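Local coordinates for Serine/threonine protein phosphatase Stp1 (Streptococcus agalactiae, PDB 2PK0) that catalyses the removal of phosphate from serine and threonine side chains of proteins as a metal-dependent phosphatase of the PP2C family, at residues D197-T200 and N201-N205; G151-E155 and E156-S160; A206-A209 and T210-Q214. All blocks are in the same frame, centred on the assembly; numbering follows the deposited sequence.

Contact 1 (D197-T200 and N201-N205). With MG (magnesium ion), chain F.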
ATOM      1  N   ASP A 197      -1.262   3.064   6.739  1.00 29.02           N
ATOM      2  CA  ASP A 197      -2.363   3.405   7.633  1.00 28.14           C
ATOM      3  C   ASP A 197      -2.272   4.814   8.218  1.00 29.12           C
ATOM      4  O   ASP A 197      -3.281   5.374   8.628  1.00 33.39           O
ATOM      5  CB  ASP A 197      -2.585   2.346   8.732  1.00 29.75           C
ATOM      6  CG  ASP A 197      -1.319   2.033   9.548  1.00 30.52           C
ATOM      7  OD1 ASP A 197      -0.226   2.521   9.191  1.00 29.89           O
ATOM      8  OD2 ASP A 197      -1.393   1.283  10.553  1.00 30.64           O
ATOM      9  N   GLY A 198      -1.080   5.400   8.199  1.00 26.16           N
ATOM     10  CA  GLY A 198      -0.862   6.721   8.755  1.00 27.97           C
ATOM     11  C   GLY A 198      -1.623   7.832   8.055  1.00 30.07           C
ATOM     12  O   GLY A 198      -1.857   8.885   8.641  1.00 32.48           O
ATOM     13  N   LEU A 199      -2.001   7.612   6.801  1.00 29.38           N
ATOM     14  CA  LEU A 199      -2.857   8.557   6.116  1.00 29.10           C
ATOM     15  C   LEU A 199      -4.281   8.368   6.605  1.00 30.77           C
ATOM     16  O   LEU A 199      -4.876   9.269   7.191  1.00 32.34           O
ATOM     17  CB  LEU A 199      -2.798   8.390   4.596  1.00 25.94           C
ATOM     18  CG  LEU A 199      -3.553   9.523   3.877  1.00 25.72           C
ATOM     19  CD1 LEU A 199      -2.771  10.815   3.998  1.00 24.98           C
ATOM     20  CD2 LEU A 199      -3.830   9.200   2.402  1.00 24.11           C
ATOM     21  N   THR A 200      -4.805   7.168   6.394  1.00 30.94           N
ATOM     22  CA  THR A 200      -6.211   6.891   6.646  1.00 31.29           C
ATOM     23  C   THR A 200      -6.630   6.750   8.123  1.00 31.92           C
ATOM     24  O   THR A 200      -7.825   6.761   8.425  1.00 33.07           O
ATOM     25  CB  THR A 200      -6.639   5.662   5.861  1.00 30.52           C
ATOM     26  OG1 THR A 200      -5.580   4.704   5.913  1.00 28.05           O
ATOM     27  CG2 THR A 200      -6.899   6.041   4.391  1.00 29.97           C
ATOM     28  N   ASN A 201      -5.674   6.621   9.040  1.00 30.99           N
ATOM     29  CA  ASN A 201      -6.021   6.715  10.456  1.00 31.58           C
ATOM     30  C   ASN A 201      -6.244   8.162  10.872  1.00 32.87           C
ATOM     31  O   ASN A 201      -6.980   8.430  11.803  1.00 34.33           O
ATOM     32  CB  ASN A 201      -4.954   6.082  11.347  1.00 33.35           C
ATOM     33  CG  ASN A 201      -4.880   4.559  11.200  1.00 35.91           C
ATOM     34  OD1 ASN A 201      -5.794   3.904  10.666  1.00 35.29           O
ATOM     35  ND2 ASN A 201      -3.778   3.994  11.666  1.00 33.25           N
ATOM     36  N   MET A 202      -5.603   9.092  10.170  1.00 35.42           N
ATOM     37  CA  MET A 202      -5.717  10.511  10.463  1.00 34.23           C
ATOM     38  C   MET A 202      -6.781  11.228   9.615  1.00 33.66           C
ATOM     39  O   MET A 202      -7.403  12.173  10.081  1.00 34.44           O
ATOM     40  CB  MET A 202      -4.360  11.188  10.295  1.00 35.73           C
ATOM     41  CG  MET A 202      -3.252  10.674  11.217  1.00 34.88           C
ATOM     42  SD  MET A 202      -3.523  10.847  13.005  1.00 34.36           S
ATOM     43  CE  MET A 202      -3.788   9.134  13.484  1.00 35.37           C
ATOM     44  N   LEU A 203      -7.007  10.772   8.387  1.00 32.81           N
ATOM     45  CA  LEU A 203      -7.960  11.426   7.458  1.00 32.40           C
ATOM     46  C   LEU A 203      -9.132  10.525   7.126  1.00 31.59           C
ATOM     47  O   LEU A 203      -8.955   9.332   6.943  1.00 34.24           O
ATOM     48  CB  LEU A 203      -7.290  11.700   6.123  1.00 31.10           C
ATOM     49  CG  LEU A 203      -6.558  12.998   5.865  1.00 33.45           C
ATOM     50  CD1 LEU A 203      -5.652  13.365   7.006  1.00 33.96           C
ATOM     51  CD2 LEU A 203      -5.767  12.896   4.578  1.00 34.17           C
ATOM     52  N   SER A 204     -10.322  11.089   7.008  1.00 29.88           N
ATOM     53  CA  SER A 204     -11.440  10.317   6.491  1.00 31.93           C
ATOM     54  C   SER A 204     -11.338  10.203   4.961  1.00 32.37           C
ATOM     55  O   SER A 204     -10.606  10.958   4.325  1.00 33.22           O
ATOM     56  CB  SER A 204     -12.768  10.959   6.888  1.00 32.65           C
ATOM     57  OG  SER A 204     -13.099  12.008   5.995  1.00 34.43           O
ATOM     58  N   ASN A 205     -12.060   9.252   4.373  1.00 32.30           N
ATOM     59  CA  ASN A 205     -12.064   9.076   2.919  1.00 32.12           C
ATOM     60  C   ASN A 205     -12.467  10.342   2.163  1.00 32.13           C
ATOM     61  O   ASN A 205     -11.818  10.758   1.193  1.00 32.22           O
ATOM     62  CB  ASN A 205     -13.001   7.938   2.550  1.00 32.45           C
ATOM     63  CG  ASN A 205     -12.591   6.622   3.178  1.00 35.49           C
ATOM     64  OD1 ASN A 205     -11.463   6.478   3.666  1.00 38.04           O
ATOM     65  ND2 ASN A 205     -13.497   5.650   3.167  1.00 31.72           N
TER
HETATM   66 MG    MG F 502       1.690   2.348   9.927  1.00 28.75          MG
HETATM   67  O   HOH W   1      -0.919   3.577  12.802  1.00 32.97           O
HETATM   68  O   HOH W   2      -4.339   0.826  11.074  1.00 40.52           O
HETATM   69  O   HOH W   3       1.112   0.801  11.317  1.00 23.76           O
HETATM   70  O   HOH W   4      -5.995   3.230   8.045  1.00 29.13           O
HETATM   71  O   HOH W   5       3.600   1.851  10.878  1.00 11.26           O
HETATM   72  O   HOH W   6       2.884   3.482   8.528  1.00 29.17           O
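D197 sets its CG between its own backbone N and carbonyl carbon (chi1 54°), which presents the carboxylate to the magnesium ion; N201, with CG anti to its carbonyl carbon (chi1 -68°), folds its amide back beside that carboxylate. The two side chains cross at a slant, their planes 60° apart, N201 ND2 lying 3.6 Å from D197 CB. Their polar ends are joined through solvent: water 2 can donate to D197 OD2 and accepts from N201 ND2, and water 1 spans the same two atoms weakly. D197 OD1 binds the magnesium at 2.1 Å. Water 3, a ligand of the same ion, donates to D197 OD2 at 2.7 Å and joins this second carboxylate oxygen to the metal's coordination shell; D123, also acidic, lies close to OD2. D41 and D236 supply the remaining protein ligands of this PP2C metal centre. On the other branch of the amide, N201 OD1 accepts from water 4 at 2.7 Å, and that water also bonds T200 OG1, itself hydrogen-bonded to N195.

The backbone closes the short turn. N201 N donates to D197 O at 2.7 Å, while L199 O accepts from both M202 N and L203 N, the latter at 2.9 Å. L199 CD1 meets L203 CD2 at 3.7 Å, away from the metal. These leucines of the metal-bearing turn pack against L225 of helix 218-231 and I208 of helix 205-212, and L199 also touches I238 and V240 of strand 238-245.

Contact 2 (G151-E155 and E156-S160)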
ATOM      1  N   GLY A 151     -18.807 -13.684  11.829  1.00 32.50           N
ATOM      2  CA  GLY A 151     -20.134 -13.395  12.363  1.00 29.26           C
ATOM      3  C   GLY A 151     -20.142 -13.113  13.847  1.00 28.90           C
ATOM      4  O   GLY A 151     -21.045 -13.530  14.554  1.00 31.01           O
ATOM      5  N   GLN A 152     -19.147 -12.380  14.319  1.00 29.50           N
ATOM      6  CA  GLN A 152     -19.046 -12.024  15.728  1.00 31.52           C
ATOM      7  C   GLN A 152     -19.130 -10.520  15.959  1.00 31.99           C
ATOM      8  O   GLN A 152     -19.233 -10.068  17.095  1.00 34.95           O
ATOM      9  CB  GLN A 152     -17.767 -12.599  16.329  1.00 33.13           C
ATOM     10  CG  GLN A 152     -17.902 -14.087  16.532  1.00 36.89           C
ATOM     11  CD  GLN A 152     -16.611 -14.802  16.865  1.00 37.22           C
ATOM     12  OE1 GLN A 152     -15.542 -14.459  16.377  1.00 38.28           O
ATOM     13  NE2 GLN A 152     -16.721 -15.832  17.685  1.00 39.05           N
ATOM     14  N   LEU A 153     -19.083  -9.754  14.878  1.00 30.95           N
ATOM     15  CA  LEU A 153     -19.349  -8.329  14.916  1.00 32.18           C
ATOM     16  C   LEU A 153     -20.114  -7.940  13.651  1.00 32.73           C
ATOM     17  O   LEU A 153     -19.953  -8.578  12.612  1.00 33.30           O
ATOM     18  CB  LEU A 153     -18.043  -7.536  14.979  1.00 32.50           C
ATOM     19  CG  LEU A 153     -17.317  -7.348  16.320  1.00 35.10           C
ATOM     20  CD1 LEU A 153     -16.071  -6.453  16.188  1.00 32.35           C
ATOM     21  CD2 LEU A 153     -18.262  -6.796  17.389  1.00 34.39           C
ATOM     22  N   THR A 154     -20.938  -6.899  13.736  1.00 31.84           N
ATOM     23  CA  THR A 154     -21.426  -6.232  12.538  1.00 33.34           C
ATOM     24  C   THR A 154     -20.381  -5.240  12.076  1.00 35.86           C
ATOM     25  O   THR A 154     -19.528  -4.799  12.857  1.00 37.68           O
ATOM     26  CB  THR A 154     -22.712  -5.442  12.778  1.00 33.47           C
ATOM     27  OG1 THR A 154     -22.436  -4.326  13.634  1.00 36.02           O
ATOM     28  CG2 THR A 154     -23.787  -6.324  13.405  1.00 33.62           C
ATOM     29  N   GLU A 155     -20.472  -4.877  10.805  1.00 38.78           N
ATOM     30  CA  GLU A 155     -19.609  -3.863  10.197  1.00 42.94           C
ATOM     31  C   GLU A 155     -19.645  -2.498  10.909  1.00 41.23           C
ATOM     32  O   GLU A 155     -18.618  -1.835  11.042  1.00 40.27           O
ATOM     33  CB  GLU A 155     -19.980  -3.708   8.724  1.00 46.70           C
ATOM     34  CG  GLU A 155     -18.794  -3.414   7.834  1.00 55.06           C
ATOM     35  CD  GLU A 155     -18.738  -4.316   6.613  1.00 59.86           C
ATOM     36  OE1 GLU A 155     -19.789  -4.899   6.237  1.00 61.85           O
ATOM     37  OE2 GLU A 155     -17.635  -4.440   6.032  1.00 61.93           O
ATOM     38  N   GLU A 156     -20.829  -2.113  11.382  1.00 41.46           N
ATOM     39  CA  GLU A 156     -21.012  -0.893  12.167  1.00 41.05           C
ATOM     40  C   GLU A 156     -20.299  -0.989  13.508  1.00 41.07           C
ATOM     41  O   GLU A 156     -19.656  -0.019  13.939  1.00 42.97           O
ATOM     42  CB  GLU A 156     -22.503  -0.597  12.365  1.00 40.72           C
ATOM     43  CG  GLU A 156     -22.818   0.752  13.010  1.00 39.73           C
ATOM     44  CD  GLU A 156     -24.319   1.011  13.106  1.00 40.64           C
ATOM     45  OE1 GLU A 156     -25.016   0.772  12.093  1.00 43.01           O
ATOM     46  OE2 GLU A 156     -24.804   1.446  14.177  1.00 38.00           O
ATOM     47  N   GLU A 157     -20.381  -2.160  14.145  1.00 39.57           N
ATOM     48  CA  GLU A 157     -19.670  -2.399  15.421  1.00 37.40           C
ATOM     49  C   GLU A 157     -18.149  -2.325  15.297  1.00 38.16           C
ATOM     50  O   GLU A 157     -17.483  -1.803  16.186  1.00 41.07           O
ATOM     51  CB  GLU A 157     -20.079  -3.727  16.045  1.00 35.92           C
ATOM     52  CG  GLU A 157     -21.363  -3.649  16.827  1.00 36.34           C
ATOM     53  CD  GLU A 157     -22.173  -4.934  16.807  1.00 36.54           C
ATOM     54  OE1 GLU A 157     -21.805  -5.883  16.088  1.00 35.57           O
ATOM     55  OE2 GLU A 157     -23.200  -4.985  17.516  1.00 38.59           O
ATOM     56  N   ALA A 158     -17.605  -2.823  14.188  1.00 38.44           N
ATOM     57  CA  ALA A 158     -16.154  -2.812  13.959  1.00 36.89           C
ATOM     58  C   ALA A 158     -15.626  -1.425  13.690  1.00 36.54           C
ATOM     59  O   ALA A 158     -14.471  -1.129  13.986  1.00 37.42           O
ATOM     60  CB  ALA A 158     -15.786  -3.718  12.808  1.00 38.08           C
ATOM     61  N   ALA A 159     -16.480  -0.575  13.131  1.00 36.82           N
ATOM     62  CA  ALA A 159     -16.099   0.795  12.823  1.00 36.41           C
ATOM     63  C   ALA A 159     -15.875   1.616  14.090  1.00 36.20           C
ATOM     64  O   ALA A 159     -15.136   2.590  14.074  1.00 37.66           O
ATOM     65  CB  ALA A 159     -17.151   1.451  11.929  1.00 33.83           C
ATOM     66  N   SER A 160     -16.518   1.209  15.183  1.00 37.34           N
ATOM     67  CA  SER A 160     -16.372   1.886  16.467  1.00 39.03           C
ATOM     68  C   SER A 160     -15.712   1.008  17.537  1.00 38.84           C
ATOM     69  O   SER A 160     -15.843   1.282  18.729  1.00 40.02           O
ATOM     70  CB  SER A 160     -17.720   2.429  16.970  1.00 38.21           C
ATOM     71  OG  SER A 160     -18.703   1.412  17.000  1.00 40.52           O
TER
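T154 and E157 are joined by two good hydrogen bonds and a weak third at the start of helix 155-159, and this is the close-fitting part of the contact. E157 OE1 accepts from T154 N at 2.7 Å in an almost straight bond (N-H...O 174°), the donor approaching nearly along the C-O axis of the carboxylate. In return T154 OG1 accepts from E157 N at 3.0 Å. The threonine hydroxyl can do this because chi1 of 68° swings OG1 between the backbone N and the carbonyl carbon, facing E157 N, with CG2 lying beside the backbone N. From there T154 OG1 also donates weakly to E157 OE1, which thus accepts two hydrogen bonds from T154. A chi1 of -82° turns the glutamate chain toward T154, with CG beside the E157 backbone N, and a bend at chi2 adjusts its end. Behind it the helical bonds begin, A158 N to T154 O at 3.1 Å and A159 N to E155 O at 3.2 Å.

L153 flanks the cap on its apolar side: CD2 lies 3.8 Å from E157 CB, and CD1 approaches A158 CB more loosely at 4.4 Å. Both L153 and A158 also touch helix 143-149, through L147 and through V144 and V148 respectively. The opposite character belongs to E155 and E156, exposed residues whose carboxylates lead off the helix; E156 is extended beyond CG and only its CB comes near T154 OG1.

G151 ends the preceding helix in a Schellman motif, and three residues later T154 is the N-cap of the next one. The reciprocal T154-E157 bonds form a capping box, and the L153-A158 pair occupies the positions of a hydrophobic staple around it.

Contact 3 (A206-A209 and T210-Q214)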
ATOM      1  N   ALA A 206     -13.527  10.968   2.648  1.00 32.69           N
ATOM      2  CA  ALA A 206     -14.020  12.198   2.071  1.00 32.87           C
ATOM      3  C   ALA A 206     -13.010  13.349   2.202  1.00 35.56           C
ATOM      4  O   ALA A 206     -12.886  14.150   1.275  1.00 35.40           O
ATOM      5  CB  ALA A 206     -15.341  12.548   2.676  1.00 31.38           C
ATOM      6  N   ASP A 207     -12.262  13.391   3.315  1.00 37.31           N
ATOM      7  CA  ASP A 207     -11.136  14.326   3.492  1.00 36.91           C
ATOM      8  C   ASP A 207     -10.083  14.183   2.392  1.00 37.20           C
ATOM      9  O   ASP A 207      -9.560  15.188   1.904  1.00 37.59           O
ATOM     10  CB  ASP A 207     -10.449  14.140   4.853  1.00 40.25           C
ATOM     11  CG  ASP A 207     -11.334  14.542   6.032  1.00 44.15           C
ATOM     12  OD1 ASP A 207     -12.239  15.393   5.862  1.00 46.14           O
ATOM     13  OD2 ASP A 207     -11.129  13.993   7.137  1.00 43.85           O
ATOM     14  N   ILE A 208      -9.769  12.935   2.026  1.00 36.58           N
ATOM     15  CA  ILE A 208      -8.779  12.621   0.990  1.00 33.06           C
ATOM     16  C   ILE A 208      -9.337  13.073  -0.340  1.00 33.82           C
ATOM     17  O   ILE A 208      -8.657  13.765  -1.098  1.00 34.78           O
ATOM     18  CB  ILE A 208      -8.454  11.105   0.939  1.00 31.89           C
ATOM     19  CG1 ILE A 208      -7.828  10.649   2.254  1.00 30.70           C
ATOM     20  CG2 ILE A 208      -7.515  10.759  -0.213  1.00 30.05           C
ATOM     21  CD1 ILE A 208      -7.747   9.154   2.395  1.00 27.46           C
ATOM     22  N   ALA A 209     -10.601  12.715  -0.588  1.00 34.31           N
ATOM     23  CA  ALA A 209     -11.332  13.134  -1.800  1.00 31.17           C
ATOM     24  C   ALA A 209     -11.367  14.657  -1.969  1.00 29.73           C
ATOM     25  O   ALA A 209     -11.258  15.171  -3.075  1.00 30.91           O
ATOM     26  CB  ALA A 209     -12.732  12.573  -1.785  1.00 27.79           C
ATOM     27  N   THR A 210     -11.487  15.365  -0.854  1.00 30.93           N
ATOM     28  CA  THR A 210     -11.498  16.819  -0.839  1.00 31.10           C
ATOM     29  C   THR A 210     -10.167  17.412  -1.285  1.00 33.68           C
ATOM     30  O   THR A 210     -10.145  18.360  -2.074  1.00 37.83           O
ATOM     31  CB  THR A 210     -11.879  17.312   0.562  1.00 31.36           C
ATOM     32  OG1 THR A 210     -13.289  17.152   0.719  1.00 32.86           O
ATOM     33  CG2 THR A 210     -11.476  18.786   0.814  1.00 31.57           C
ATOM     34  N   VAL A 211      -9.062  16.836  -0.812  1.00 31.79           N
ATOM     35  CA  VAL A 211      -7.741  17.381  -1.105  1.00 31.35           C
ATOM     36  C   VAL A 211      -7.453  17.249  -2.595  1.00 33.65           C
ATOM     37  O   VAL A 211      -6.923  18.157  -3.233  1.00 35.11           O
ATOM     38  CB  VAL A 211      -6.642  16.680  -0.283  1.00 30.40           C
ATOM     39  CG1 VAL A 211      -5.260  17.059  -0.782  1.00 27.92           C
ATOM     40  CG2 VAL A 211      -6.767  17.016   1.194  1.00 26.84           C
ATOM     41  N   LEU A 212      -7.890  16.138  -3.165  1.00 36.50           N
ATOM     42  CA  LEU A 212      -7.564  15.828  -4.540  1.00 36.61           C
ATOM     43  C   LEU A 212      -8.462  16.531  -5.540  1.00 40.60           C
ATOM     44  O   LEU A 212      -8.186  16.495  -6.732  1.00 40.82           O
ATOM     45  CB  LEU A 212      -7.619  14.323  -4.750  1.00 34.99           C
ATOM     46  CG  LEU A 212      -6.720  13.437  -3.880  1.00 34.01           C
ATOM     47  CD1 LEU A 212      -6.925  11.997  -4.307  1.00 31.57           C
ATOM     48  CD2 LEU A 212      -5.237  13.845  -3.979  1.00 32.08           C
ATOM     49  N   THR A 213      -9.523  17.188  -5.057  1.00 45.84           N
ATOM     50  CA  THR A 213     -10.486  17.874  -5.939  1.00 48.24           C
ATOM     51  C   THR A 213     -10.076  19.257  -6.366  1.00 47.09           C
ATOM     52  O   THR A 213     -10.672  19.817  -7.264  1.00 51.88           O
ATOM     53  CB  THR A 213     -11.901  17.967  -5.329  1.00 51.40           C
ATOM     54  OG1 THR A 213     -12.876  17.827  -6.379  1.00 52.76           O
ATOM     55  CG2 THR A 213     -12.112  19.280  -4.528  1.00 49.34           C
ATOM     56  N   GLN A 214      -9.030  19.787  -5.757  1.00 47.37           N
ATOM     57  CA  GLN A 214      -8.569  21.124  -6.044  1.00 46.83           C
ATOM     58  C   GLN A 214      -7.918  21.212  -7.414  1.00 49.33           C
ATOM     59  O   GLN A 214      -7.697  20.205  -8.092  1.00 50.78           O
ATOM     60  CB  GLN A 214      -7.535  21.530  -4.997  1.00 47.58           C
ATOM     61  CG  GLN A 214      -7.949  21.346  -3.544  1.00 46.75           C
ATOM     62  CD  GLN A 214      -6.841  21.772  -2.595  1.00 49.47           C
ATOM     63  OE1 GLN A 214      -5.904  21.003  -2.302  1.00 50.57           O
ATOM     64  NE2 GLN A 214      -6.933  23.011  -2.112  1.00 49.74           N
TER
HETATM   65  O   HOH W   7     -12.001  14.928  -6.007  1.00 34.26           O
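A206 O receives two bonds from T210, one from the backbone N at 2.8 Å and one from the hydroxyl OG1 at 3.1 Å. The donors reach the carbonyl from opposite faces of its plane: the N is tilted 24° from it, whereas OG1 stands well above. A chi1 of -77° puts the hydroxyl beside the T210 backbone N, which lets it fold back one turn and share the acceptor. One residue on, V211 N donates to D207 O at 3.2 Å, with a weak second bond to I208 O; L212 N then meets I208 O at 3.2 Å in the carbonyl plane. Near the end of the helix the A209 carbonyl is served by solvent, accepting from water 7 at 3.0 Å, and the same water is weakly bonded to T213 OG1.

This i to i+4 pattern belongs to helix 205-212, which, together with helix 218-231, lies against one sheet of the alpha-beta-beta-alpha sandwich of the PP2C fold. Its first turn is held from outside: S204 is the N-cap, D207 OD2 accepts from S204 N, and the same oxygen forms a salt bridge with R232. Farther along, K221 donates to L212 O.

The apolar side chains are grouped on the inner side. L212 CD1 comes within 4.3 Å of I208 CG2 along the same face. Beyond the turn, I208 and V211 pack on L225 of helix 218-231, while L212 touches Y191 and V193 of strand 191-195.

Overall arrangement
Contacts 1 and 3 are consecutive in the chain, with centres about 12 Å apart, and they share a packed boundary: I208 CD1 of contact 3 lies 3.8 Å from T200 CG2 of contact 1, and L199 and L203 touch the same isoleucine. Contact 1 alone holds a magnesium ligand; the I208 side chain is about 14 Å from a magnesium ion, and contact 3 reaches the metal-bearing turn through its packing on contact 1. Contact 2 comes earlier in the chain and stands apart at the surface, its centre about 19 Å from that of contact 1 and 27 Å from that of contact 3, with nearest atoms about 10 and 14 Å away.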